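Local atomic coordinates of outer membrane protein Omp121 (Bacteroides thetaiotaomicron, PDB entry 5FQ8), a protein that probably acts as a TonB-dependent outer membrane receptor, a calcium-binding beta-barrel protein that takes part in transport into the cell. Residues 830-833 / 834-838; 877-880 / 881-884. One frame throughout, in Å; residues are numbered along the deposited sequence.

Contact 1. Residues 830-833 / 834-838; sequences YSRT and KDINY
Ser831 and Lys834 meet where strand 828-831 turns into helix 832-839: the backbone is extended through Tyr830 and Ser831, then winds into a turn in which Asp835 N bonds to Ser831 O (3.2 Å) and Ile836 N to Arg832 O (2.8 Å). Ser831 is the N-cap. With OG anti to its own N (chi1 158°), the hydroxyl sits beside the carbonyl carbon and accepts from Lys834 N at 3.1 Å, nearly straight at 168°. Lys834 N makes just a weak, bent bond to Ser831 O, so an alanine at Ser831 would probably leave this first-turn amide poorly matched and the start of the helix less firmly fixed. Glu966 reaches the same hydroxyl through a weak hydrogen bond and also weakly accepts from Thr833 N. Tyr830 OH is placed so as to donate to Asp835 OD2, though the modelled distance between these oxygens, like that from Asn837 ND2 to Thr833 O, is doubtfully short. Asp835 OD2 comes in at the ring edge, near the ring plane, while the carboxylate itself is turned 67° from it. Asn837 lies beside Thr833 and points the same way, its ND2 3.7 Å from Thr833 CG2. Arg832 is extended, with NH1 4.0 Å from Ile836 CB and hydrogen-bonded to Asn332. Lys834 NZ hydrogen-bonds to Cys897 O, and Tyr335 packs on Thr833, Ile836 and Asn837. The arrangement is a serine N-cap that starts helix 832-839 where strand 828-831, paired with strands 899-915 and 965-966, ends.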
loop_
_atom_site.group_PDB
_atom_site.type_symbol
_atom_site.label_atom_id
_atom_site.label_comp_id
_atom_site.label_asym_id
_atom_site.label_seq_id
_atom_site.Cartn_x
_atom_site.Cartn_y
_atom_site.Cartn_z
ATOM N N TYR B 830 -23.738 20.481 -15.549
ATOM C CA TYR B 830 -24.319 19.958 -14.319
ATOM C C TYR B 830 -23.765 20.704 -13.121
ATOM O O TYR B 830 -22.555 20.909 -13.013
ATOM C CB TYR B 830 -24.036 18.468 -14.141
ATOM C CG TYR B 830 -24.474 18.002 -12.761
ATOM C CD1 TYR B 830 -25.797 17.679 -12.514
ATOM C CD2 TYR B 830 -23.575 17.936 -11.694
ATOM C CE1 TYR B 830 -26.216 17.298 -11.271
ATOM C CE2 TYR B 830 -23.994 17.549 -10.437
ATOM C CZ TYR B 830 -25.320 17.226 -10.238
ATOM O OH TYR B 830 -25.778 16.844 -9.002
ATOM N N SER B 831 -24.631 21.059 -12.183
ATOM C CA SER B 831 -24.188 21.806 -11.014
ATOM C C SER B 831 -24.659 21.145 -9.729
ATOM O O SER B 831 -25.828 21.272 -9.367
ATOM C CB SER B 831 -24.681 23.239 -11.074
ATOM O OG SER B 831 -24.680 23.757 -9.768
ATOM N N ARG B 832 -23.741 20.499 -9.004
ATOM C CA ARG B 832 -24.103 19.923 -7.711
ATOM C C ARG B 832 -24.323 20.994 -6.655
ATOM O O ARG B 832 -24.917 20.709 -5.615
ATOM C CB ARG B 832 -23.034 18.921 -7.238
ATOM C CG ARG B 832 -23.498 17.942 -6.154
ATOM C CD ARG B 832 -22.374 17.280 -5.382
ATOM N NE ARG B 832 -22.891 16.356 -4.376
ATOM C CZ ARG B 832 -23.057 16.651 -3.095
ATOM N NH1 ARG B 832 -22.717 17.822 -2.639
ATOM N NH2 ARG B 832 -23.572 15.772 -2.267
ATOM N N THR B 833 -23.872 22.222 -6.908
ATOM C CA THR B 833 -24.106 23.302 -5.959
ATOM C C THR B 833 -25.568 23.710 -5.937
ATOM O O THR B 833 -26.115 24.037 -4.880
ATOM C CB THR B 833 -23.230 24.495 -6.304
ATOM O OG1 THR B 833 -21.882 24.065 -6.462
ATOM C CG2 THR B 833 -23.285 25.498 -5.209
ATOM N N LYS B 834 -26.217 23.695 -7.093
ATOM C CA LYS B 834 -27.659 23.861 -7.110
ATOM C C LYS B 834 -28.341 22.623 -6.550
ATOM O O LYS B 834 -29.299 22.729 -5.779
ATOM C CB LYS B 834 -28.129 24.154 -8.534
ATOM C CG LYS B 834 -29.575 24.536 -8.661
ATOM C CD LYS B 834 -30.037 24.477 -10.097
ATOM C CE LYS B 834 -31.463 24.938 -10.229
ATOM N NZ LYS B 834 -31.911 24.910 -11.639
ATOM N N ASP B 835 -27.831 21.444 -6.896
ATOM C CA ASP B 835 -28.384 20.194 -6.390
ATOM C C ASP B 835 -28.476 20.195 -4.869
ATOM O O ASP B 835 -29.544 19.962 -4.297
ATOM C CB ASP B 835 -27.519 19.027 -6.864
ATOM C CG ASP B 835 -28.310 17.775 -7.099
ATOM O OD1 ASP B 835 -29.343 17.582 -6.432
ATOM O OD2 ASP B 835 -27.890 16.982 -7.960
ATOM N N ILE B 836 -27.354 20.440 -4.196
ATOM C CA ILE B 836 -27.330 20.309 -2.750
ATOM C C ILE B 836 -28.149 21.402 -2.094
ATOM O O ILE B 836 -28.683 21.209 -0.997
ATOM C CB ILE B 836 -25.882 20.314 -2.240
ATOM C CG1 ILE B 836 -25.845 19.967 -0.767
ATOM C CG2 ILE B 836 -25.267 21.656 -2.451
ATOM C CD1 ILE B 836 -26.462 18.660 -0.488
ATOM N N ASN B 837 -28.295 22.547 -2.758
ATOM C CA ASN B 837 -28.996 23.661 -2.147
ATOM C C ASN B 837 -30.485 23.590 -2.374
ATOM O O ASN B 837 -31.256 24.089 -1.555
ATOM C CB ASN B 837 -28.444 24.978 -2.669
ATOM C CG ASN B 837 -27.140 25.307 -2.056
ATOM O OD1 ASN B 837 -27.064 25.731 -0.912
ATOM N ND2 ASN B 837 -26.090 25.083 -2.800
ATOM N N TYR B 838 -30.910 22.987 -3.472
ATOM C CA TYR B 838 -32.295 22.563 -3.566
ATOM C C TYR B 838 -32.613 21.520 -2.503
ATOM O O TYR B 838 -33.509 21.716 -1.676
ATOM C CB TYR B 838 -32.579 22.044 -4.972
ATOM C CG TYR B 838 -33.058 23.132 -5.903
ATOM C CD1 TYR B 838 -32.423 24.373 -5.946
ATOM C CD2 TYR B 838 -34.146 22.922 -6.736
ATOM C CE1 TYR B 838 -32.862 25.369 -6.794
ATOM C CE2 TYR B 838 -34.582 23.889 -7.577
ATOM C CZ TYR B 838 -33.941 25.117 -7.603
ATOM O OH TYR B 838 -34.393 26.094 -8.449
#

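Contact 2. Residues 877-880 / 881-884; sequences PITS and SNIY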
loop_
_atom_site.group_PDB
_atom_site.type_symbol
_atom_site.label_atom_id
_atom_site.label_comp_id
_atom_site.label_asym_id
_atom_site.label_seq_id
_atom_site.Cartn_x
_atom_site.Cartn_y
_atom_site.Cartn_z
ATOM N N PRO B 877 -52.798 18.257 -3.801
ATOM C CA PRO B 877 -51.712 19.162 -3.444
ATOM C C PRO B 877 -50.472 18.400 -3.022
ATOM O O PRO B 877 -50.527 17.251 -2.585
ATOM C CB PRO B 877 -52.295 19.944 -2.268
ATOM C CG PRO B 877 -53.205 18.982 -1.626
ATOM C CD PRO B 877 -53.818 18.188 -2.743
ATOM N N ILE B 878 -49.337 19.061 -3.188
ATOM C CA ILE B 878 -48.117 18.629 -2.530
ATOM C C ILE B 878 -48.173 19.168 -1.113
ATOM O O ILE B 878 -48.231 20.378 -0.907
ATOM C CB ILE B 878 -46.874 19.137 -3.265
ATOM C CG1 ILE B 878 -46.817 18.586 -4.678
ATOM C CG2 ILE B 878 -45.658 18.720 -2.527
ATOM C CD1 ILE B 878 -45.674 19.165 -5.473
ATOM N N THR B 879 -48.191 18.282 -0.140
ATOM C CA THR B 879 -48.391 18.740 1.219
ATOM C C THR B 879 -47.155 19.462 1.727
ATOM O O THR B 879 -46.055 19.321 1.193
ATOM C CB THR B 879 -48.721 17.568 2.142
ATOM O OG1 THR B 879 -47.657 16.611 2.107
ATOM C CG2 THR B 879 -50.007 16.901 1.701
ATOM N N SER B 880 -47.361 20.260 2.770
ATOM C CA SER B 880 -46.251 20.929 3.426
ATOM C C SER B 880 -45.157 19.943 3.758
ATOM O O SER B 880 -43.973 20.207 3.532
ATOM C CB SER B 880 -46.736 21.592 4.703
ATOM O OG SER B 880 -47.979 22.205 4.477
ATOM N N SER B 881 -45.549 18.782 4.279
ATOM C CA SER B 881 -44.583 17.798 4.724
ATOM C C SER B 881 -43.783 17.226 3.569
ATOM O O SER B 881 -42.687 16.701 3.782
ATOM C CB SER B 881 -45.304 16.680 5.481
ATOM O OG SER B 881 -44.384 15.818 6.126
ATOM N N ASN B 882 -44.297 17.310 2.347
ATOM C CA ASN B 882 -43.584 16.750 1.210
ATOM C C ASN B 882 -42.953 17.799 0.306
ATOM O O ASN B 882 -42.324 17.430 -0.688
ATOM C CB ASN B 882 -44.512 15.876 0.365
ATOM C CG ASN B 882 -44.839 14.547 1.019
ATOM O OD1 ASN B 882 -44.083 14.016 1.821
ATOM N ND2 ASN B 882 -45.984 14.000 0.660
ATOM N N ILE B 883 -43.085 19.087 0.621
ATOM C CA ILE B 883 -42.512 20.106 -0.252
ATOM C C ILE B 883 -41.005 19.951 -0.327
ATOM O O ILE B 883 -40.403 20.143 -1.388
ATOM C CB ILE B 883 -42.923 21.512 0.221
ATOM C CG1 ILE B 883 -44.313 21.839 -0.297
ATOM C CG2 ILE B 883 -41.949 22.568 -0.266
ATOM C CD1 ILE B 883 -44.678 23.258 -0.139
ATOM N N TYR B 884 -40.377 19.564 0.784
ATOM C CA TYR B 884 -38.939 19.312 0.782
ATOM C C TYR B 884 -38.539 18.379 -0.342
ATOM O O TYR B 884 -37.460 18.527 -0.922
ATOM C CB TYR B 884 -38.500 18.708 2.109
ATOM C CG TYR B 884 -38.694 17.213 2.157
ATOM C CD1 TYR B 884 -39.940 16.670 2.426
ATOM C CD2 TYR B 884 -37.633 16.340 1.916
ATOM C CE1 TYR B 884 -40.131 15.324 2.472
ATOM C CE2 TYR B 884 -37.812 14.985 1.952
ATOM C CZ TYR B 884 -39.073 14.476 2.234
ATOM O OH TYR B 884 -39.306 13.116 2.289
HETATM O O HOH W 1 -41.198 19.826 3.142
#
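The opening turn of the short helix 880-889, entered from the loop after strand 868-873, brings Thr879 and Ser880 against Asn882 and Ile883. Two backbone bonds, each reaching three residues on, tie it together: Asn882 N gives to Thr879 O at 2.9 Å, and Ile883 N to Ser880 O at 3.2 Å. In both the donor stands well above the carbonyl plane, 63° and 69° out of it. A water takes a further share of Ser880 O, donating to it at 2.8 Å while accepting from Tyr884 N, and thus bridges the turn to the next amide; it lies in plane at the edge of the Tyr884 ring. Thr879 OG1, placed between the backbone N and the carbonyl carbon (chi1 59°), leans toward Asn882, whose side chain runs alongside and points the same way. Asn882 CB lies 3.7 Å from Thr879 OG1. The apolar part is small: Ile878 CG2 meets Ile883 CG1 at 4.1 Å, and Ile883 CG1 also rests 3.4 Å from Thr879 O. Ser880 OG hydrogen-bonds to an acidic side chain on the chain of another protein, so the turn borders a subunit interface. Asn203 bonds to Ser881 O. The side chain of Ile883 is about 8 Å from that of Asp850, known to bind calcium in this protein though holding no ion in this chain, so the turn lies near that site. Ile878 and Ser880 pack on Val856 and Pro853 of a loop, while the Tyr884 ring meets Trp202 of strand 201-202.

Both contacts are first turns of short helices in a chain with little helix and about half strand, and they share no element: 830-838 joins strand 828-831 to helix 832-839, while 877-884 starts helix 880-889 from a loop. Their centres lie 20 Å apart, and their nearest atoms, about 5 Å apart, do not touch. Contact 1 is buried, nearer the centre of the chain, and adds polar side-chain bonds, the serine cap among them, to its backbone bonds. In contact 2, about 40 Å from that centre and partly buried, the direct bonds across are backbone only, helped by one water and a single isoleucine pair. It also borders two other protein chains, whereas no other chain touches contact 1.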